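Putative agmatine deiminase (Streptococcus mutans, PDB 2EWO) probably catalyses the hydrolysis of agmatine to N-carbamoylputrescine and ammonia, as an agmatine deiminase of the guanidino-modifying enzyme superfamily. Local coordinates at residues Ser164-Gly169 against Gly221-Val226; Ala236-Asp241 against His272-Thr277; Ala306-Phe311 against Ile319-Gly324. One frame throughout, in Å; residues are numbered along the deposited sequence.

Contact 1. Residues Ser164-Gly169 against Gly221-Val226; sequences SIHVDG and GHIDDV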
loop_
_atom_site.group_PDB
_atom_site.type_symbol
_atom_site.label_atom_id
_atom_site.label_comp_id
_atom_site.label_asym_id
_atom_site.label_seq_id
_atom_site.Cartn_x
_atom_site.Cartn_y
_atom_site.Cartn_z
ATOM N N SER A 164 -17.251 17.766 -18.199
ATOM C CA SER A 164 -17.008 18.151 -19.590
ATOM C C SER A 164 -18.368 18.270 -20.262
ATOM O O SER A 164 -18.481 18.462 -21.475
ATOM C CB SER A 164 -16.164 17.091 -20.321
ATOM O OG SER A 164 -16.950 16.003 -20.791
ATOM N N ILE A 165 -19.408 18.144 -19.454
ATOM C CA ILE A 165 -20.755 18.222 -19.964
ATOM C C ILE A 165 -21.717 18.782 -18.921
ATOM O O ILE A 165 -21.671 18.412 -17.745
ATOM C CB ILE A 165 -21.235 16.833 -20.416
ATOM C CG1 ILE A 165 -21.101 15.840 -19.260
ATOM C CG2 ILE A 165 -20.425 16.376 -21.603
ATOM C CD1 ILE A 165 -21.975 14.625 -19.404
ATOM N N HIS A 166 -22.571 19.699 -19.366
ATOM C CA HIS A 166 -23.573 20.322 -18.512
ATOM C C HIS A 166 -24.934 20.078 -19.131
ATOM O O HIS A 166 -25.126 20.246 -20.341
ATOM C CB HIS A 166 -23.325 21.820 -18.382
ATOM C CG HIS A 166 -22.383 22.184 -17.277
ATOM N ND1 HIS A 166 -22.568 21.769 -15.974
ATOM C CD2 HIS A 166 -21.277 22.965 -17.268
ATOM C CE1 HIS A 166 -21.620 22.284 -15.212
ATOM N NE2 HIS A 166 -20.824 23.015 -15.972
ATOM N N VAL A 167 -25.884 19.691 -18.285
ATOM C CA VAL A 167 -27.225 19.363 -18.744
ATOM C C VAL A 167 -28.362 20.127 -18.070
ATOM O O VAL A 167 -28.245 20.591 -16.937
ATOM C CB VAL A 167 -27.483 17.851 -18.559
ATOM C CG1 VAL A 167 -28.746 17.439 -19.284
ATOM C CG2 VAL A 167 -26.298 17.067 -19.062
ATOM N N ASP A 168 -29.462 20.255 -18.801
ATOM C CA ASP A 168 -30.653 20.907 -18.296
ATOM C C ASP A 168 -31.741 19.825 -18.312
ATOM O O ASP A 168 -31.751 18.950 -19.188
ATOM C CB ASP A 168 -31.045 22.111 -19.179
ATOM C CG ASP A 168 -31.627 21.704 -20.536
ATOM O OD1 ASP A 168 -30.906 21.112 -21.362
ATOM O OD2 ASP A 168 -32.818 21.987 -20.774
ATOM N N GLY A 169 -32.637 19.872 -17.330
ATOM C CA GLY A 169 -33.699 18.884 -17.245
ATOM C C GLY A 169 -34.072 18.170 -18.538
ATOM O O GLY A 169 -34.029 16.940 -18.597
ATOM N N GLY A 221 -9.899 21.836 -22.386
ATOM C CA GLY A 221 -11.062 22.670 -22.601
ATOM C C GLY A 221 -12.414 22.145 -22.154
ATOM O O GLY A 221 -13.334 22.023 -22.962
ATOM N N HIS A 222 -12.546 21.835 -20.872
ATOM C CA HIS A 222 -13.821 21.365 -20.349
ATOM C C HIS A 222 -14.805 22.534 -20.375
ATOM O O HIS A 222 -14.396 23.700 -20.331
ATOM C CB HIS A 222 -13.656 20.877 -18.914
ATOM C CG HIS A 222 -13.225 19.448 -18.800
ATOM N ND1 HIS A 222 -13.014 18.835 -17.583
ATOM C CD2 HIS A 222 -13.006 18.501 -19.741
ATOM C CE1 HIS A 222 -12.686 17.571 -17.781
ATOM N NE2 HIS A 222 -12.675 17.343 -19.084
ATOM N N ILE A 223 -16.096 22.222 -20.428
ATOM C CA ILE A 223 -17.125 23.258 -20.470
ATOM C C ILE A 223 -17.532 23.755 -19.081
ATOM O O ILE A 223 -18.102 24.838 -18.947
ATOM C CB ILE A 223 -18.391 22.758 -21.216
ATOM C CG1 ILE A 223 -19.234 23.945 -21.668
ATOM C CG2 ILE A 223 -19.241 21.888 -20.297
ATOM C CD1 ILE A 223 -20.268 23.570 -22.687
ATOM N N ASP A 224 -17.230 22.965 -18.052
ATOM C CA ASP A 224 -17.575 23.325 -16.681
ATOM C C ASP A 224 -16.661 24.426 -16.158
ATOM O O ASP A 224 -16.499 24.600 -14.952
ATOM C CB ASP A 224 -17.516 22.081 -15.769
ATOM C CG ASP A 224 -16.104 21.719 -15.343
ATOM O OD1 ASP A 224 -15.153 22.122 -16.037
ATOM O OD2 ASP A 224 -15.945 21.018 -14.320
ATOM N N ASP A 225 -16.070 25.171 -17.082
ATOM C CA ASP A 225 -15.185 26.271 -16.729
ATOM C C ASP A 225 -15.683 27.557 -17.397
ATOM O O ASP A 225 -15.489 28.663 -16.887
ATOM C CB ASP A 225 -13.749 25.964 -17.190
ATOM C CG ASP A 225 -12.916 25.256 -16.121
ATOM O OD1 ASP A 225 -13.354 24.202 -15.606
ATOM O OD2 ASP A 225 -11.811 25.747 -15.795
ATOM N N VAL A 226 -16.352 27.400 -18.532
ATOM C CA VAL A 226 -16.841 28.544 -19.280
ATOM C C VAL A 226 -18.322 28.853 -19.097
ATOM O O VAL A 226 -18.707 30.018 -19.049
ATOM C CB VAL A 226 -16.570 28.356 -20.785
ATOM C CG1 VAL A 226 -15.082 28.133 -21.025
ATOM C CG2 VAL A 226 -17.373 27.182 -21.306
#

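Contact 2. Residues Ala236-Asp241 against His272-Thr277; sequences ACIYTD and HKMCVT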
loop_
_atom_site.group_PDB
_atom_site.type_symbol
_atom_site.label_atom_id
_atom_site.label_comp_id
_atom_site.label_asym_id
_atom_site.label_seq_id
_atom_site.Cartn_x
_atom_site.Cartn_y
_atom_site.Cartn_z
ATOM N N ALA A 236 -25.338 30.175 -17.680
ATOM C CA ALA A 236 -24.342 31.098 -17.159
ATOM C C ALA A 236 -23.242 31.154 -18.192
ATOM O O ALA A 236 -23.232 30.367 -19.140
ATOM C CB ALA A 236 -23.791 30.613 -15.828
ATOM N N CYS A 237 -22.319 32.089 -18.021
ATOM C CA CYS A 237 -21.218 32.214 -18.954
ATOM C C CYS A 237 -20.275 33.331 -18.552
ATOM O O CYS A 237 -20.710 34.428 -18.209
ATOM C CB CYS A 237 -21.745 32.469 -20.364
ATOM S SG CYS A 237 -20.459 32.381 -21.618
ATOM N N ILE A 238 -18.978 33.046 -18.578
ATOM C CA ILE A 238 -17.995 34.059 -18.229
ATOM C C ILE A 238 -17.980 35.121 -19.324
ATOM O O ILE A 238 -18.197 34.808 -20.496
ATOM C CB ILE A 238 -16.566 33.463 -18.096
ATOM C CG1 ILE A 238 -16.258 32.562 -19.293
ATOM C CG2 ILE A 238 -16.432 32.707 -16.782
ATOM C CD1 ILE A 238 -14.871 31.957 -19.262
ATOM N N TYR A 239 -17.747 36.375 -18.944
ATOM C CA TYR A 239 -17.690 37.464 -19.918
ATOM C C TYR A 239 -16.921 38.686 -19.406
ATOM O O TYR A 239 -17.238 39.252 -18.356
ATOM C CB TYR A 239 -19.105 37.867 -20.361
ATOM C CG TYR A 239 -19.132 38.870 -21.501
ATOM C CD1 TYR A 239 -19.106 38.440 -22.837
ATOM C CD2 TYR A 239 -19.156 40.246 -21.251
ATOM C CE1 TYR A 239 -19.099 39.354 -23.899
ATOM C CE2 TYR A 239 -19.150 41.171 -22.304
ATOM C CZ TYR A 239 -19.121 40.717 -23.624
ATOM O OH TYR A 239 -19.110 41.620 -24.665
ATOM N N THR A 240 -15.891 39.069 -20.156
ATOM C CA THR A 240 -15.064 40.226 -19.822
ATOM C C THR A 240 -14.891 41.059 -21.081
ATOM O O THR A 240 -15.023 40.544 -22.191
ATOM C CB THR A 240 -13.662 39.807 -19.295
ATOM O OG1 THR A 240 -12.893 40.981 -18.992
ATOM C CG2 THR A 240 -12.917 38.970 -20.331
ATOM N N ASP A 241 -14.609 42.346 -20.917
ATOM C CA ASP A 241 -14.427 43.217 -22.071
ATOM C C ASP A 241 -12.958 43.527 -22.288
ATOM O O ASP A 241 -12.566 44.053 -23.332
ATOM C CB ASP A 241 -15.237 44.498 -21.888
ATOM C CG ASP A 241 -16.720 44.274 -22.132
ATOM O OD1 ASP A 241 -17.094 44.035 -23.303
ATOM O OD2 ASP A 241 -17.505 44.320 -21.157
ATOM N N HIS A 272 -26.498 34.505 -19.131
ATOM C CA HIS A 272 -26.156 35.425 -18.050
ATOM C C HIS A 272 -24.702 35.827 -18.148
ATOM O O HIS A 272 -24.012 35.459 -19.096
ATOM C CB HIS A 272 -26.413 34.822 -16.671
ATOM C CG HIS A 272 -27.851 34.822 -16.275
ATOM N ND1 HIS A 272 -28.261 34.806 -14.960
ATOM C CD2 HIS A 272 -28.981 34.813 -17.022
ATOM C CE1 HIS A 272 -29.581 34.787 -14.912
ATOM N NE2 HIS A 272 -30.041 34.790 -16.150
ATOM N N LYS A 273 -24.236 36.584 -17.164
ATOM C CA LYS A 273 -22.861 37.025 -17.189
ATOM C C LYS A 273 -22.123 36.864 -15.873
ATOM O O LYS A 273 -22.513 37.425 -14.849
ATOM C CB LYS A 273 -22.777 38.482 -17.644
ATOM C CG LYS A 273 -22.889 38.684 -19.149
ATOM C CD LYS A 273 -22.521 40.114 -19.510
ATOM C CE LYS A 273 -22.646 40.391 -20.996
ATOM N NZ LYS A 273 -22.223 41.785 -21.323
HETATM N N MSE A 274 -21.049 36.084 -15.916
HETATM C CA MSE A 274 -20.203 35.850 -14.755
HETATM C C MSE A 274 -18.949 36.672 -15.031
HETATM O O MSE A 274 -18.688 37.033 -16.176
HETATM C CB MSE A 274 -19.850 34.356 -14.658
HETATM C CG MSE A 274 -19.071 33.942 -13.397
HETATM SE SE MSE A 274 -20.103 34.104 -11.723
HETATM C CE MSE A 274 -21.440 32.731 -12.092
ATOM N N CYS A 275 -18.177 36.986 -13.999
ATOM C CA CYS A 275 -16.961 37.757 -14.207
ATOM C C CYS A 275 -15.750 36.847 -14.094
ATOM O O CYS A 275 -15.849 35.713 -13.616
ATOM C CB CYS A 275 -16.845 38.864 -13.165
ATOM S SG CYS A 275 -16.496 38.249 -11.507
ATOM N N VAL A 276 -14.610 37.362 -14.541
ATOM C CA VAL A 276 -13.346 36.641 -14.487
ATOM C C VAL A 276 -12.386 37.424 -13.596
ATOM O O VAL A 276 -12.510 38.643 -13.465
ATOM C CB VAL A 276 -12.709 36.482 -15.903
ATOM C CG1 VAL A 276 -13.502 35.478 -16.730
ATOM C CG2 VAL A 276 -12.657 37.827 -16.614
ATOM N N THR A 277 -11.436 36.732 -12.977
ATOM C CA THR A 277 -10.471 37.410 -12.120
ATOM C C THR A 277 -9.761 38.509 -12.917
ATOM O O THR A 277 -9.764 38.494 -14.150
ATOM C CB THR A 277 -9.423 36.416 -11.563
ATOM O OG1 THR A 277 -8.895 35.623 -12.632
ATOM C CG2 THR A 277 -10.049 35.512 -10.522
#

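Contact 3. Residues Ala306-Phe311 against Ile319-Gly324; sequences ASYLNF and ILPQYG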
loop_
_atom_site.group_PDB
_atom_site.type_symbol
_atom_site.label_atom_id
_atom_site.label_comp_id
_atom_site.label_asym_id
_atom_site.label_seq_id
_atom_site.Cartn_x
_atom_site.Cartn_y
_atom_site.Cartn_z
ATOM N N ALA A 306 -8.404 30.220 -12.739
ATOM C CA ALA A 306 -9.219 30.617 -11.582
ATOM C C ALA A 306 -10.536 31.179 -12.136
ATOM O O ALA A 306 -10.666 32.384 -12.346
ATOM C CB ALA A 306 -8.493 31.671 -10.744
ATOM N N SER A 307 -11.504 30.292 -12.374
ATOM C CA SER A 307 -12.805 30.666 -12.930
ATOM C C SER A 307 -13.922 30.618 -11.877
ATOM O O SER A 307 -13.992 29.686 -11.076
ATOM C CB SER A 307 -13.130 29.724 -14.100
ATOM O OG SER A 307 -14.339 30.062 -14.749
ATOM N N TYR A 308 -14.790 31.629 -11.883
ATOM C CA TYR A 308 -15.899 31.697 -10.928
ATOM C C TYR A 308 -17.062 30.810 -11.393
ATOM O O TYR A 308 -18.004 30.551 -10.645
ATOM C CB TYR A 308 -16.387 33.151 -10.764
ATOM C CG TYR A 308 -15.374 34.098 -10.145
ATOM C CD1 TYR A 308 -15.020 33.991 -8.799
ATOM C CD2 TYR A 308 -14.738 35.077 -10.918
ATOM C CE1 TYR A 308 -14.051 34.830 -8.236
ATOM C CE2 TYR A 308 -13.765 35.923 -10.369
ATOM C CZ TYR A 308 -13.425 35.792 -9.026
ATOM O OH TYR A 308 -12.452 36.606 -8.481
ATOM N N LEU A 309 -16.981 30.343 -12.634
ATOM C CA LEU A 309 -18.014 29.496 -13.197
ATOM C C LEU A 309 -17.928 28.109 -12.559
ATOM O O LEU A 309 -18.823 27.271 -12.720
ATOM C CB LEU A 309 -17.835 29.412 -14.711
ATOM C CG LEU A 309 -19.095 29.224 -15.564
ATOM C CD1 LEU A 309 -19.623 27.805 -15.425
ATOM C CD2 LEU A 309 -20.149 30.248 -15.151
ATOM N N ASN A 310 -16.844 27.876 -11.826
ATOM C CA ASN A 310 -16.615 26.605 -11.138
ATOM C C ASN A 310 -17.334 26.594 -9.796
ATOM O O ASN A 310 -16.705 26.558 -8.741
ATOM C CB ASN A 310 -15.106 26.390 -10.920
ATOM C CG ASN A 310 -14.445 25.654 -12.071
ATOM O OD1 ASN A 310 -14.431 24.416 -12.106
ATOM N ND2 ASN A 310 -13.907 26.409 -13.026
ATOM N N PHE A 311 -18.657 26.641 -9.842
ATOM C CA PHE A 311 -19.448 26.629 -8.617
ATOM C C PHE A 311 -20.376 25.400 -8.588
ATOM O O PHE A 311 -20.782 24.867 -9.637
ATOM C CB PHE A 311 -20.243 27.959 -8.475
ATOM C CG PHE A 311 -21.103 28.293 -9.672
ATOM C CD1 PHE A 311 -22.386 27.771 -9.789
ATOM C CD2 PHE A 311 -20.596 29.057 -10.720
ATOM C CE1 PHE A 311 -23.145 27.994 -10.928
ATOM C CE2 PHE A 311 -21.351 29.284 -11.865
ATOM C CZ PHE A 311 -22.625 28.748 -11.968
ATOM N N ILE A 319 -22.112 27.077 -3.654
ATOM C CA ILE A 319 -20.762 27.075 -3.122
ATOM C C ILE A 319 -19.917 27.684 -4.229
ATOM O O ILE A 319 -19.703 27.066 -5.272
ATOM C CB ILE A 319 -20.297 25.643 -2.813
ATOM C CG1 ILE A 319 -21.429 24.862 -2.116
ATOM C CG2 ILE A 319 -19.040 25.692 -1.952
ATOM C CD1 ILE A 319 -21.797 25.333 -0.708
ATOM N N LEU A 320 -19.460 28.912 -4.002
ATOM C CA LEU A 320 -18.672 29.633 -4.997
ATOM C C LEU A 320 -17.228 29.883 -4.568
ATOM O O LEU A 320 -16.943 30.117 -3.389
ATOM C CB LEU A 320 -19.356 30.976 -5.319
ATOM C CG LEU A 320 -18.805 31.872 -6.438
ATOM C CD1 LEU A 320 -19.288 31.363 -7.799
ATOM C CD2 LEU A 320 -19.287 33.300 -6.221
ATOM N N PRO A 321 -16.298 29.830 -5.534
ATOM C CA PRO A 321 -14.875 30.053 -5.266
ATOM C C PRO A 321 -14.526 31.513 -5.017
ATOM O O PRO A 321 -15.071 32.400 -5.659
ATOM C CB PRO A 321 -14.198 29.475 -6.508
ATOM C CG PRO A 321 -15.219 29.664 -7.581
ATOM C CD PRO A 321 -16.506 29.305 -6.898
ATOM N N GLN A 322 -13.627 31.748 -4.064
ATOM C CA GLN A 322 -13.185 33.096 -3.708
ATOM C C GLN A 322 -11.659 33.110 -3.655
ATOM O O GLN A 322 -11.058 32.863 -2.598
ATOM C CB GLN A 322 -13.731 33.506 -2.333
ATOM C CG GLN A 322 -15.252 33.509 -2.183
ATOM C CD GLN A 322 -15.930 34.605 -2.979
ATOM O OE1 GLN A 322 -15.985 34.552 -4.208
ATOM N NE2 GLN A 322 -16.445 35.614 -2.279
ATOM N N TYR A 323 -11.039 33.413 -4.791
ATOM C CA TYR A 323 -9.577 33.440 -4.896
ATOM C C TYR A 323 -8.902 34.639 -4.221
ATOM O O TYR A 323 -7.694 34.628 -3.960
ATOM C CB TYR A 323 -9.170 33.396 -6.372
ATOM C CG TYR A 323 -9.957 32.394 -7.179
ATOM C CD1 TYR A 323 -9.879 31.027 -6.908
ATOM C CD2 TYR A 323 -10.796 32.814 -8.205
ATOM C CE1 TYR A 323 -10.628 30.101 -7.647
ATOM C CE2 TYR A 323 -11.546 31.906 -8.948
ATOM C CZ TYR A 323 -11.462 30.554 -8.670
ATOM O OH TYR A 323 -12.213 29.670 -9.413
ATOM N N GLY A 324 -9.684 35.667 -3.914
ATOM C CA GLY A 324 -9.104 36.850 -3.304
ATOM C C GLY A 324 -8.684 37.786 -4.423
ATOM O O GLY A 324 -7.627 38.424 -4.382
#

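Contact 1. Residues Ser164-Gly169 against Gly221-Val226
His166 reaches from its strand toward Ile223 and Asp224, and its imidazole shows how a strand can meet a loop by packing, without a hydrogen bond across. CB starts the side chain toward the loop. The ring then rests against two residues: CD2 is 3.8 Å from CG2 of Ile223, while the far nitrogen, NE2, comes to 3.4 Å from CB of Asp224 and also lies close to that residue's CA. The imidazole and the Asp224 carboxylate are turned 43° apart, and NE2 stays 5.5 Å from OD2 of Asp224, so no salt bridge joins them. At the other end of the contact, Ser164 places CB over one face of the His222 ring, 3.9 Å from its centroid, in a CH-pi contact. The Ser164 hydroxyl is occupied by the carbonyl of Glu161. Ile223 fills the middle, its CG2 methyl 3.7 Å from O of Ser164. This joins the edge strand 165-168 of the sheet 165-168/172-176/206-210 to the loop leading into strand 227-231 of the next sheet, both ordered antiparallel then parallel like an alpha/beta-propeller module. Around it, Ile223 packs on Leu174 and Thr176 of strand 172-176, helix 177-180 meets Ser164 and His222, and His166 touches Cys228.

Contact 2. Residues Ala236-Asp241 against His272-Thr277
Tyr239 and Lys273 are brought alongside by their first torsions: CG of Tyr239 stands opposite its own backbone N (chi1 -173°), whereas the lysine sets CG beside its backbone N and then runs fully extended. The two side chains therefore point the same way, and the lysine chain runs alongside the tyrosine and brings CE over one face of the ring, toward the rim. CE makes the CH-pi contact, 3.9 Å from the Tyr239 ring centroid and 27° off the normal. Beyond it the ammonium nitrogen NZ lies 3.3 Å from CE2 of Tyr239.

Beneath this pair the backbones are joined by two hydrogen bonds, one each way. Met274 N donates to Cys237 O over 2.8 Å, and Tyr239 N donates to Met274 O over 3.0 Å. Further along, Val276 divides its methyls between two neighbours: CG1 is 3.9 Å from CB of Ile238, and CG2 is 3.5 Å from CB of Thr240. Helix 248-259 packs against Tyr239 and Lys273, while helix 328-338 meets Met274 and Cys275.

The two bonds define a single parallel bridge of Ile238 with Met274, which carries the pairing of strands 234-237 and 270-271 a little past their ends. With helix 248-259 connecting those parallel neighbours, this is a beta-alpha-beta crossover, and the antiparallel strand 227-231 before it completes the beta-beta-alpha-beta plan characteristic of the alpha/beta-propeller fold of this superfamily.

Contact 3. Residues Ala306-Phe311 against Ile319-Gly324
Ala306 sets its methyl squarely over the Tyr323 ring, CB lying 3.6 Å from the centroid and 14° off the normal. The same ring meets Tyr308 obliquely, planes 41° apart, with CE1 of Tyr308 3.8 Å from CD2 of Tyr323 as the two phenols pass in opposite directions. Pro321 O lies at the edge of the Tyr308 ring, 3.5 Å from CD1. At the other end, CB of Phe311 packs 3.6 Å from CD1 of Leu320; with CG of Leu320 anti to the backbone N (chi1 -174°), this methyl also reaches the carbonyl of Tyr308. Pro321 CD completes the shell, 3.3 Å from O of Asn310.

The next shell places these groups. A type I turn from Ser307 to Asn310 bends the loop, which leads into strand 312-314; that strand pairs antiparallel with 317-321, so the contact closes the open end of this beta hairpin. Leu320 is held by strand 343-347 through backbone bonds with Val345 and Val347.

Chemically the contact combines aromatic and aliphatic packing with buried polar groups: Tyr308 OH is satisfied by Asp328, whereas Tyr323 OH lies against Ser307 O in a bond whose modelled length is doubtful.

The three contacts show how successive pieces of a propeller-like chain are joined to one another. Contact 1 lies closest to the middle of the chain, its centre about 8 Å from that of the chain, against about 12 Å for contact 3 and 18 Å for contact 2. In relatives the active site lies near the propeller axis, which is consistent with contact 1 bordering it. Residues 221-226 link outward twice: Val226 O is 3.1 Å from Ile238 N of contact 2, and Asp225 O is 2.8 Å from Ser307 OG of contact 3, both probable hydrogen bonds. Contacts 2 and 3 meet by packing, with Met274 CE 3.5 Å from Phe311 CE2 and Thr277 CG2 3.6 Å from Tyr323 CD2.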